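Local coordinates for protein putative DsbA oxidoreductase SCO1869 (Streptomyces coelicolor A3, PDB 3GL5) that probably acts as a DsbA-type thiol-disulfide oxidoreductase, pairing a thioredoxin fold with an inserted helical domain, at residues E139-L144 / A157-P162; L107-E112 / A148-E153; A21-A26 / Q206-A211; A177-T182 / F186-R191. One frame throughout, in Å; residues are numbered along the deposited sequence. Where two conformers were deposited one is given.

Contact 1 (E139-L144 / A157-P162); sequences ERLVEL and AVLADP
Within the helical insertion of this DsbA-like fold, L159 of helix 152-160 reaches across to L141 and V142 of helix 138-147. It is a sparse contact, a forked leucine end set against two neighbouring residues of the facing helix. One branch, CD1, lies 4.0 Å from V142 CG2 and brushes the root of the other leucine, with L159 CD1 4.2 Å from L141 CB. The second branch meets a methyl, L159 CD2 to L141 CD1 at 4.2 Å, and the two leucines cross at about a right angle. V142 offers CG2 because CG1 stands anti to the backbone N (chi1 174°). L141 continues onto L103 and L106 of helix 101-111 and F123 of helix 116-128, which carries the contact into the core of the insertion.

Helix 138-147 also bears a salt bridge: R140 NH1 donates to E143 OE1 over 2.6 Å. The oxygen lies in the guanidinium plane but is met on its anti side, 29° out of the carboxylate plane. R140 NH2 pairs with D130, a residue of the observed sodium site. Successive helices meeting through a few aliphatic ends belong here to the all-helical domain inserted in the DsbA-like fold.

Contact 2 (L107-E112 / A148-E153); sequences LHLAKE and AGLDAE
L150, in the linker between helices 138-147 and 152-160, fits against L109 and A110 near the end of helix 101-111. The contact between the two segments is wholly apolar, with no hydrogen bond across it. L150 CD2 does most of the touching: it sits 3.8 Å from L109 CG and 4.0 Å from L109 CD2, as the two side chains run antiparallel alongside one another. L109 holds CG anti to the backbone N (chi1 173°), which sets its branch point against L150 CD2. A110 is small enough for the fork to rest on it, its CB lying 4.2 Å from both L150 CD1 and L150 CD2. V155 also touches both leucines, and L119 of helix 116-128 touches A110.

Capping on both sides of L150 probably helps to set its position. G149, with positive phi (101°), ends the preceding helix in a Schellman motif; a side chain at these angles would collide with A148 O, which favours glycine. D151 then takes the N-cap of helix 152-160, its OD2 accepting from E154 N.

Polar partners farther along helix 101-111 place it in the fold. E112 OE1 is hydrogen-bonded to Y165 OH, and H108 NE2 to S42 OG of strand 36-42, which ties the helix to the thioredoxin sheet. A glycine Schellman ending, one buried leucine and an Asx N-cap in succession form a compact helix-to-helix connection, here part of the helical domain inserted in the DsbA-like fold.

Contact 3 (A21-A26 / Q206-A211); sequences ARFEKA and QALTQA
L208 of helix 201-213 points its two methyls at F23 and A26 of helix 14-28, two helices that share one side of the central sheet in the thioredoxin fold. Each methyl has its own partner. CD2 approaches the phenyl ring obliquely, with L208 CD2 4.2 Å from F23 CE1. CD1 instead lies by the backbone carbonyl of A26, 4.1 Å between L208 CD1 and A26 O. No hydrogen bond joins the two segments; the contact is apolar and buried.

F23 holds CG anti to its backbone N (chi1 172°), which brings the end of the ring toward L208. There it also rests on V5 and I7 of strand 3-9, while L208 touches M3 of that strand and L189 of the adjacent strand 186-189. The sheet is thus the floor beneath both residues. A26 is small, consistent with the approach of helix 201-213, and touches A201, F204 and T205 near the start of that helix.

Farther out, helix 14-28 starts at the C13-C16 disulfide, the thioredoxin-type CxxC pair, and the contact lies on its later turns. A207 and Q210 also meet I221 of the second subunit. Polar pairs lie beyond the apolar contact: R22 NE forms a salt bridge with E86 OE2, and T209 OG1 is hydrogen-bonded to T205 O one turn earlier.

Contact 4 (A177-T182 / F186-R191); sequences AQLGAT and FFVLDR
A181 presses its methyl onto the phenyl face of F186, where the chain leaving helix 166-178 turns back into strand 186-189 of the thioredoxin fold. The bump is A181 CB, 3.5 Å from the centroid of the F186 ring and 17° off the ring normal, a CH-pi contact. It sits somewhat toward the rim, closest to one carbon, with A181 CB 3.3 Å from F186 CD2. L179 closes in near the far end of the ring, its CB 3.9 Å from F186 CE2. The F186 ring thus fits into the bend of the chain from L179 to A181. That bend depends on G180, whose positive phi (91°) completes a Schellman motif at the helix end.

Replacing F186 by an alanine removes the ring and is likely to leave a gap against the A181 methyl and L179 CB, which lose the surface they rest on.

L218 of the second subunit packs on L179, F186 and V188. L179 extends its other end along the strand, CD1 coming 4.3 Å from V188 CG2. R191 bends back at chi2 (-76°), bringing its guanidinium to salt bridges with E6 and E175, and L179 CD1 touches the base of that group 4.0 Å from R191 NE.

The contacts fall into two pairs, one in each part of the DsbA-like architecture. Contacts 1 and 2 belong to the helical insertion: their centres are 10 Å apart, both use helix 152-160, and they touch where V158 meets L109. Contacts 3 and 4 lie in the thioredoxin part, 15 Å apart between centres, joined through L189 and through F23 on F187, and placed on opposite faces of the sheet. Contact 3 joins early and late helices, so the others fall between its segments; contacts 1 and 2 interleave, and both close before contact 4 opens. Helix 166-178 leads from the insertion back to the sheet. Contacts 2, 3 and 4 reach the second subunit, contact 2 through E112.

Contact 1 (E139-L144 / A157-P162)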
# COMPACT_ATOMS: atom_id res chain seq x y z
N GLU A 139 0.99 26.41 11.03
CA GLU A 139 0.15 26.20 12.19
C GLU A 139 -1.27 25.73 11.81
O GLU A 139 -1.84 24.86 12.48
CB GLU A 139 0.15 27.42 13.11
CG GLU A 139 1.44 27.53 13.97
CD GLU A 139 1.77 26.22 14.69
OE1 GLU A 139 0.84 25.60 15.24
OE2 GLU A 139 2.94 25.79 14.69
N ARG A 140 -1.81 26.24 10.72
CA ARG A 140 -3.06 25.70 10.16
C ARG A 140 -2.97 24.20 9.84
O ARG A 140 -3.85 23.43 10.20
CB ARG A 140 -3.49 26.46 8.91
CG ARG A 140 -4.91 26.14 8.47
CD ARG A 140 -5.82 26.42 9.63
NE ARG A 140 -7.19 25.97 9.42
CZ ARG A 140 -8.01 25.60 10.41
NH1 ARG A 140 -7.58 25.60 11.67
NH2 ARG A 140 -9.26 25.21 10.13
N LEU A 141 -1.91 23.80 9.17
CA LEU A 141 -1.71 22.39 8.86
C LEU A 141 -1.56 21.56 10.13
O LEU A 141 -2.08 20.45 10.20
CB LEU A 141 -0.50 22.18 7.94
CG LEU A 141 -0.59 23.06 6.69
CD1 LEU A 141 0.65 22.92 5.78
CD2 LEU A 141 -1.91 22.81 5.90
N VAL A 142 -0.89 22.11 11.13
CA VAL A 142 -0.76 21.40 12.37
C VAL A 142 -2.15 21.12 12.98
O VAL A 142 -2.46 19.97 13.36
CB VAL A 142 0.15 22.17 13.31
CG1 VAL A 142 0.18 21.51 14.67
CG2 VAL A 142 1.56 22.25 12.73
N GLU A 143 -2.98 22.15 13.04
CA GLU A 143 -4.32 22.04 13.62
C GLU A 143 -5.14 21.03 12.82
O GLU A 143 -5.70 20.11 13.40
CB GLU A 143 -5.02 23.39 13.61
CG GLU A 143 -4.40 24.45 14.51
CD GLU A 143 -4.89 25.86 14.18
OE1 GLU A 143 -5.50 26.05 13.10
OE2 GLU A 143 -4.70 26.77 15.02
N LEU A 144 -5.19 21.20 11.49
CA LEU A 144 -5.90 20.24 10.64
C LEU A 144 -5.40 18.80 10.83
O LEU A 144 -6.18 17.85 10.81
CB LEU A 144 -5.78 20.63 9.16
CG LEU A 144 -6.51 21.92 8.79
CD1 LEU A 144 -6.14 22.35 7.38
CD2 LEU A 144 -8.04 21.75 8.95
N ALA A 157 7.64 18.24 12.98
CA ALA A 157 8.95 17.74 12.52
C ALA A 157 8.92 17.51 11.00
O ALA A 157 9.85 17.88 10.31
CB ALA A 157 9.34 16.46 13.25
N VAL A 158 7.86 16.90 10.49
CA VAL A 158 7.73 16.71 9.03
C VAL A 158 7.74 18.07 8.28
O VAL A 158 8.43 18.25 7.29
CB VAL A 158 6.50 15.82 8.67
CG1 VAL A 158 6.22 15.84 7.17
CG2 VAL A 158 6.76 14.40 9.12
N LEU A 159 7.01 19.04 8.83
CA LEU A 159 6.93 20.36 8.23
C LEU A 159 8.24 21.11 8.33
O LEU A 159 8.57 21.88 7.42
CB LEU A 159 5.82 21.16 8.89
CG LEU A 159 4.45 20.74 8.38
CD1 LEU A 159 3.33 21.26 9.29
CD2 LEU A 159 4.25 21.20 6.95
N ALA A 160 8.99 20.87 9.41
CA ALA A 160 10.31 21.48 9.62
C ALA A 160 11.40 20.86 8.74
O ALA A 160 12.43 21.50 8.45
CB ALA A 160 10.73 21.40 11.12
N ASP A 161 11.20 19.60 8.33
CA ASP A 161 12.21 18.90 7.52
C ASP A 161 11.72 18.69 6.08
O ASP A 161 11.01 17.70 5.83
CB ASP A 161 12.56 17.56 8.15
CG ASP A 161 13.61 16.81 7.36
OD1 ASP A 161 14.20 17.40 6.42
OD2 ASP A 161 13.87 15.62 7.69
N PRO A 162 12.10 19.60 5.14
CA PRO A 162 11.68 19.52 3.72
C PRO A 162 11.86 18.15 3.05
O PRO A 162 11.04 17.79 2.21
CB PRO A 162 12.54 20.57 3.01
CG PRO A 162 13.55 21.10 4.08
CD PRO A 162 12.94 20.79 5.40

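Contact 2 (L107-E112 / A148-E153)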
# COMPACT_ATOMS: atom_id res chain seq x y z
N LEU A 107 0.39 14.25 3.92
CA LEU A 107 -0.50 13.15 3.56
C LEU A 107 0.25 11.80 3.63
O LEU A 107 -0.35 10.78 3.96
CB LEU A 107 -1.16 13.35 2.20
CG LEU A 107 -2.24 14.44 2.19
CD1 LEU A 107 -2.56 14.91 0.76
CD2 LEU A 107 -3.55 13.94 2.86
N HIS A 108 1.53 11.81 3.28
CA HIS A 108 2.34 10.61 3.37
C HIS A 108 2.67 10.25 4.82
O HIS A 108 2.61 9.10 5.16
CB HIS A 108 3.59 10.71 2.48
CG HIS A 108 3.30 10.40 1.05
ND1 HIS A 108 3.50 9.16 0.49
CD2 HIS A 108 2.72 11.15 0.08
CE1 HIS A 108 3.10 9.16 -0.77
NE2 HIS A 108 2.63 10.37 -1.05
N LEU A 109 2.98 11.20 5.67
CA LEU A 109 2.93 10.95 7.13
C LEU A 109 1.65 10.22 7.56
O LEU A 109 1.70 9.10 8.12
CB LEU A 109 3.11 12.24 7.93
CG LEU A 109 2.91 12.14 9.46
CD1 LEU A 109 3.75 11.00 10.10
CD2 LEU A 109 3.27 13.46 10.10
N ALA A 110 0.50 10.82 7.25
CA ALA A 110 -0.80 10.16 7.44
C ALA A 110 -0.92 8.75 6.83
O ALA A 110 -1.48 7.85 7.45
CB ALA A 110 -1.97 11.06 6.91
N LYS A 111 -0.43 8.54 5.61
CA LYS A 111 -0.64 7.25 4.92
C LYS A 111 0.07 6.17 5.74
O LYS A 111 -0.39 4.99 5.84
CB LYS A 111 -0.10 7.32 3.49
CG LYS A 111 -0.07 5.99 2.73
CD LYS A 111 0.97 6.02 1.60
CE LYS A 111 0.38 5.40 0.33
NZ LYS A 111 1.42 4.83 -0.59
N GLU A 112 1.16 6.62 6.35
CA GLU A 112 2.01 5.82 7.21
C GLU A 112 1.68 6.04 8.70
O GLU A 112 2.51 5.79 9.58
CB GLU A 112 3.46 6.14 6.93
CG GLU A 112 4.35 5.01 7.14
CD GLU A 112 5.68 5.46 7.66
OE1 GLU A 112 6.39 6.12 6.88
OE2 GLU A 112 5.99 5.15 8.85
N ALA A 148 -7.26 15.35 12.61
CA ALA A 148 -7.37 14.09 11.86
C ALA A 148 -6.79 12.84 12.58
O ALA A 148 -6.77 11.74 12.01
CB ALA A 148 -6.72 14.27 10.45
N GLY A 149 -6.35 13.00 13.83
CA GLY A 149 -5.76 11.91 14.57
C GLY A 149 -4.24 11.88 14.66
O GLY A 149 -3.68 11.09 15.42
N LEU A 150 -3.55 12.72 13.89
CA LEU A 150 -2.09 12.68 13.88
C LEU A 150 -1.48 13.36 15.12
O LEU A 150 -2.14 14.17 15.76
CB LEU A 150 -1.54 13.29 12.60
CG LEU A 150 -1.54 12.38 11.38
CD1 LEU A 150 -2.93 12.21 10.80
CD2 LEU A 150 -0.68 13.04 10.34
N ASP A 151 -0.23 13.03 15.44
CA ASP A 151 0.52 13.66 16.55
C ASP A 151 1.20 14.97 16.11
O ASP A 151 1.72 15.04 15.02
CB ASP A 151 1.57 12.70 17.13
CG ASP A 151 2.57 13.39 18.07
OD1 ASP A 151 2.33 13.44 19.29
OD2 ASP A 151 3.59 13.94 17.60
N ALA A 152 1.24 15.96 16.99
CA ALA A 152 1.60 17.35 16.65
C ALA A 152 3.09 17.69 16.58
O ALA A 152 3.52 18.38 15.63
CB ALA A 152 0.93 18.29 17.61
N GLU A 153 3.86 17.24 17.58
CA GLU A 153 5.31 17.46 17.62
C GLU A 153 5.90 16.86 16.35
O GLU A 153 6.86 17.39 15.77
CB GLU A 153 5.94 16.78 18.85
CG GLU A 153 5.07 16.77 20.12
CD GLU A 153 5.51 15.71 21.14
OE1 GLU A 153 6.71 15.39 21.23
OE2 GLU A 153 4.64 15.19 21.87

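Contact 3 (A21-A26 / Q206-A211)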
# COMPACT_ATOMS: atom_id res chain seq x y z
N ALA A 21 -15.92 12.10 -3.95
CA ALA A 21 -17.24 11.78 -3.41
C ALA A 21 -18.05 10.98 -4.42
O ALA A 21 -18.77 10.02 -4.05
CB ALA A 21 -17.97 13.05 -3.04
N ARG A 22 -17.92 11.34 -5.69
CA ARG A 22 -18.62 10.62 -6.76
C ARG A 22 -18.16 9.16 -6.86
O ARG A 22 -18.97 8.25 -7.00
CB ARG A 22 -18.49 11.35 -8.11
CG ARG A 22 -19.60 12.26 -8.34
CD ARG A 22 -19.45 13.09 -9.58
NE ARG A 22 -20.25 14.31 -9.51
CZ ARG A 22 -20.21 15.28 -10.42
NH1 ARG A 22 -19.39 15.19 -11.45
NH2 ARG A 22 -20.96 16.36 -10.30
N PHE A 23 -16.84 8.96 -6.76
CA PHE A 23 -16.27 7.64 -6.77
C PHE A 23 -16.74 6.83 -5.59
O PHE A 23 -17.02 5.62 -5.74
CB PHE A 23 -14.75 7.68 -6.74
CG PHE A 23 -14.15 6.33 -6.56
CD1 PHE A 23 -14.12 5.43 -7.62
CD2 PHE A 23 -13.72 5.91 -5.30
CE1 PHE A 23 -13.62 4.16 -7.45
CE2 PHE A 23 -13.23 4.62 -5.11
CZ PHE A 23 -13.15 3.76 -6.18
N GLU A 24 -16.76 7.45 -4.42
CA GLU A 24 -17.10 6.72 -3.21
C GLU A 24 -18.57 6.30 -3.28
O GLU A 24 -18.96 5.15 -2.93
CB GLU A 24 -16.84 7.59 -1.99
CG GLU A 24 -15.36 7.61 -1.57
CD GLU A 24 -15.03 8.73 -0.60
OE1 GLU A 24 -15.94 9.43 -0.10
OE2 GLU A 24 -13.83 8.95 -0.35
N LYS A 25 -19.39 7.22 -3.78
CA LYS A 25 -20.78 6.90 -3.98
C LYS A 25 -20.91 5.69 -4.92
O LYS A 25 -21.65 4.77 -4.63
CB LYS A 25 -21.55 8.15 -4.44
CG LYS A 25 -22.89 7.84 -5.10
CD LYS A 25 -23.58 9.09 -5.63
CE LYS A 25 -24.74 9.46 -4.74
NZ LYS A 25 -25.92 10.04 -5.49
N ALA A 26 -20.15 5.67 -6.01
CA ALA A 26 -20.18 4.55 -6.96
C ALA A 26 -19.68 3.26 -6.31
O ALA A 26 -20.20 2.15 -6.57
CB ALA A 26 -19.34 4.88 -8.18
N GLN A 206 -19.63 1.60 -13.85
CA GLN A 206 -19.24 0.93 -15.10
C GLN A 206 -17.78 0.50 -15.11
O GLN A 206 -17.47 -0.66 -15.40
CB GLN A 206 -19.50 1.85 -16.29
CG GLN A 206 -18.59 1.59 -17.48
CD GLN A 206 -18.74 0.18 -18.05
OE1 GLN A 206 -19.79 -0.45 -17.90
NE2 GLN A 206 -17.69 -0.32 -18.70
N ALA A 207 -16.90 1.46 -14.80
CA ALA A 207 -15.45 1.26 -14.75
C ALA A 207 -15.08 0.17 -13.73
O ALA A 207 -14.35 -0.75 -14.06
CB ALA A 207 -14.71 2.57 -14.43
N LEU A 208 -15.59 0.28 -12.51
CA LEU A 208 -15.41 -0.79 -11.52
C LEU A 208 -15.82 -2.16 -12.07
O LEU A 208 -15.08 -3.14 -11.94
CB LEU A 208 -16.20 -0.47 -10.25
CG LEU A 208 -15.64 0.68 -9.41
CD1 LEU A 208 -16.61 1.28 -8.36
CD2 LEU A 208 -14.36 0.23 -8.76
N THR A 209 -16.96 -2.22 -12.76
CA THR A 209 -17.55 -3.49 -13.16
C THR A 209 -16.78 -4.14 -14.27
O THR A 209 -16.56 -5.35 -14.26
CB THR A 209 -19.01 -3.31 -13.57
OG1 THR A 209 -19.75 -3.01 -12.40
CG2 THR A 209 -19.57 -4.59 -14.21
N GLN A 210 -16.38 -3.32 -15.22
CA GLN A 210 -15.58 -3.75 -16.34
C GLN A 210 -14.22 -4.21 -15.86
O GLN A 210 -13.75 -5.28 -16.23
CB GLN A 210 -15.43 -2.58 -17.32
CG GLN A 210 -15.22 -2.99 -18.74
CD GLN A 210 -15.11 -1.81 -19.66
OE1 GLN A 210 -15.56 -0.71 -19.33
NE2 GLN A 210 -14.50 -2.01 -20.82
N ALA A 211 -13.60 -3.39 -15.01
CA ALA A 211 -12.27 -3.67 -14.46
C ALA A 211 -12.32 -4.97 -13.69
O ALA A 211 -11.52 -5.87 -13.95
CB ALA A 211 -11.81 -2.54 -13.55

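Contact 4 (A177-T182 / F186-R191)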
# COMPACT_ATOMS: atom_id res chain seq x y z
N ALA A 177 2.86 10.30 -14.04
CA ALA A 177 3.46 10.70 -15.31
C ALA A 177 3.72 9.45 -16.19
O ALA A 177 3.40 9.46 -17.37
CB ALA A 177 4.77 11.56 -15.08
N GLN A 178 4.23 8.37 -15.61
CA GLN A 178 4.43 7.13 -16.36
C GLN A 178 3.12 6.53 -16.85
O GLN A 178 3.08 5.94 -17.93
CB GLN A 178 5.17 6.09 -15.51
CG GLN A 178 6.68 6.31 -15.47
CD GLN A 178 7.37 5.54 -14.37
OE1 GLN A 178 6.80 4.63 -13.79
NE2 GLN A 178 8.63 5.90 -14.08
N LEU A 179 2.05 6.66 -16.06
CA LEU A 179 0.76 6.12 -16.46
C LEU A 179 0.01 7.00 -17.44
O LEU A 179 -1.11 6.66 -17.79
CB LEU A 179 -0.11 5.81 -15.25
CG LEU A 179 0.46 4.65 -14.47
CD1 LEU A 179 -0.26 4.50 -13.17
CD2 LEU A 179 0.38 3.35 -15.33
N GLY A 180 0.61 8.11 -17.87
CA GLY A 180 0.02 8.98 -18.88
C GLY A 180 -0.86 10.14 -18.40
O GLY A 180 -1.30 10.93 -19.23
N ALA A 181 -1.09 10.25 -17.09
CA ALA A 181 -1.96 11.30 -16.54
C ALA A 181 -1.34 12.69 -16.63
O ALA A 181 -0.22 12.87 -16.20
CB ALA A 181 -2.26 10.97 -15.08
N THR A 182 -2.04 13.69 -17.16
CA THR A 182 -1.53 15.06 -17.10
C THR A 182 -2.48 15.99 -16.34
O THR A 182 -2.32 17.21 -16.34
CB THR A 182 -1.33 15.66 -18.50
OG1 THR A 182 -2.60 15.78 -19.15
CG2 THR A 182 -0.38 14.82 -19.36
N PHE A 186 -7.43 11.26 -11.29
CA PHE A 186 -7.04 10.22 -12.24
C PHE A 186 -7.10 8.94 -11.44
O PHE A 186 -6.48 8.85 -10.37
CB PHE A 186 -5.63 10.51 -12.82
CG PHE A 186 -5.06 9.41 -13.72
CD1 PHE A 186 -5.64 9.13 -14.97
CD2 PHE A 186 -3.92 8.68 -13.33
CE1 PHE A 186 -5.11 8.14 -15.80
CE2 PHE A 186 -3.35 7.71 -14.16
CZ PHE A 186 -3.96 7.41 -15.38
N PHE A 187 -7.93 8.01 -11.92
CA PHE A 187 -8.26 6.78 -11.26
C PHE A 187 -7.75 5.64 -12.09
O PHE A 187 -7.98 5.56 -13.31
CB PHE A 187 -9.78 6.60 -11.17
CG PHE A 187 -10.48 7.68 -10.44
CD1 PHE A 187 -10.91 7.48 -9.12
CD2 PHE A 187 -10.77 8.90 -11.09
CE1 PHE A 187 -11.59 8.49 -8.41
CE2 PHE A 187 -11.43 9.92 -10.39
CZ PHE A 187 -11.82 9.73 -9.05
N VAL A 188 -7.04 4.74 -11.44
CA VAL A 188 -6.48 3.61 -12.13
C VAL A 188 -7.04 2.39 -11.44
O VAL A 188 -6.82 2.17 -10.25
CB VAL A 188 -4.94 3.67 -12.16
CG1 VAL A 188 -4.35 2.38 -12.77
CG2 VAL A 188 -4.50 4.92 -12.96
N LEU A 189 -7.79 1.61 -12.21
CA LEU A 189 -8.54 0.49 -11.68
C LEU A 189 -7.79 -0.74 -12.09
O LEU A 189 -7.72 -1.05 -13.28
CB LEU A 189 -9.98 0.48 -12.20
CG LEU A 189 -10.82 1.66 -11.72
CD1 LEU A 189 -10.66 2.87 -12.64
CD2 LEU A 189 -12.27 1.30 -11.58
N ASP A 190 -7.20 -1.40 -11.11
CA ASP A 190 -6.50 -2.67 -11.35
C ASP A 190 -5.31 -2.56 -12.32
O ASP A 190 -5.00 -3.52 -13.01
CB ASP A 190 -7.48 -3.70 -11.92
CG ASP A 190 -6.99 -5.12 -11.70
OD1 ASP A 190 -6.25 -5.35 -10.69
OD2 ASP A 190 -7.35 -6.00 -12.52
N ARG A 191 -4.63 -1.41 -12.37
CA ARG A 191 -3.61 -1.18 -13.40
C ARG A 191 -4.04 -1.62 -14.84
O ARG A 191 -3.18 -1.91 -15.67
CB ARG A 191 -2.27 -1.83 -13.00
CG ARG A 191 -1.52 -1.13 -11.85
CD ARG A 191 -0.83 0.16 -12.32
NE ARG A 191 -0.44 1.02 -11.21
CZ ARG A 191 0.76 1.02 -10.64
NH1 ARG A 191 1.71 0.19 -11.08
NH2 ARG A 191 1.03 1.83 -9.61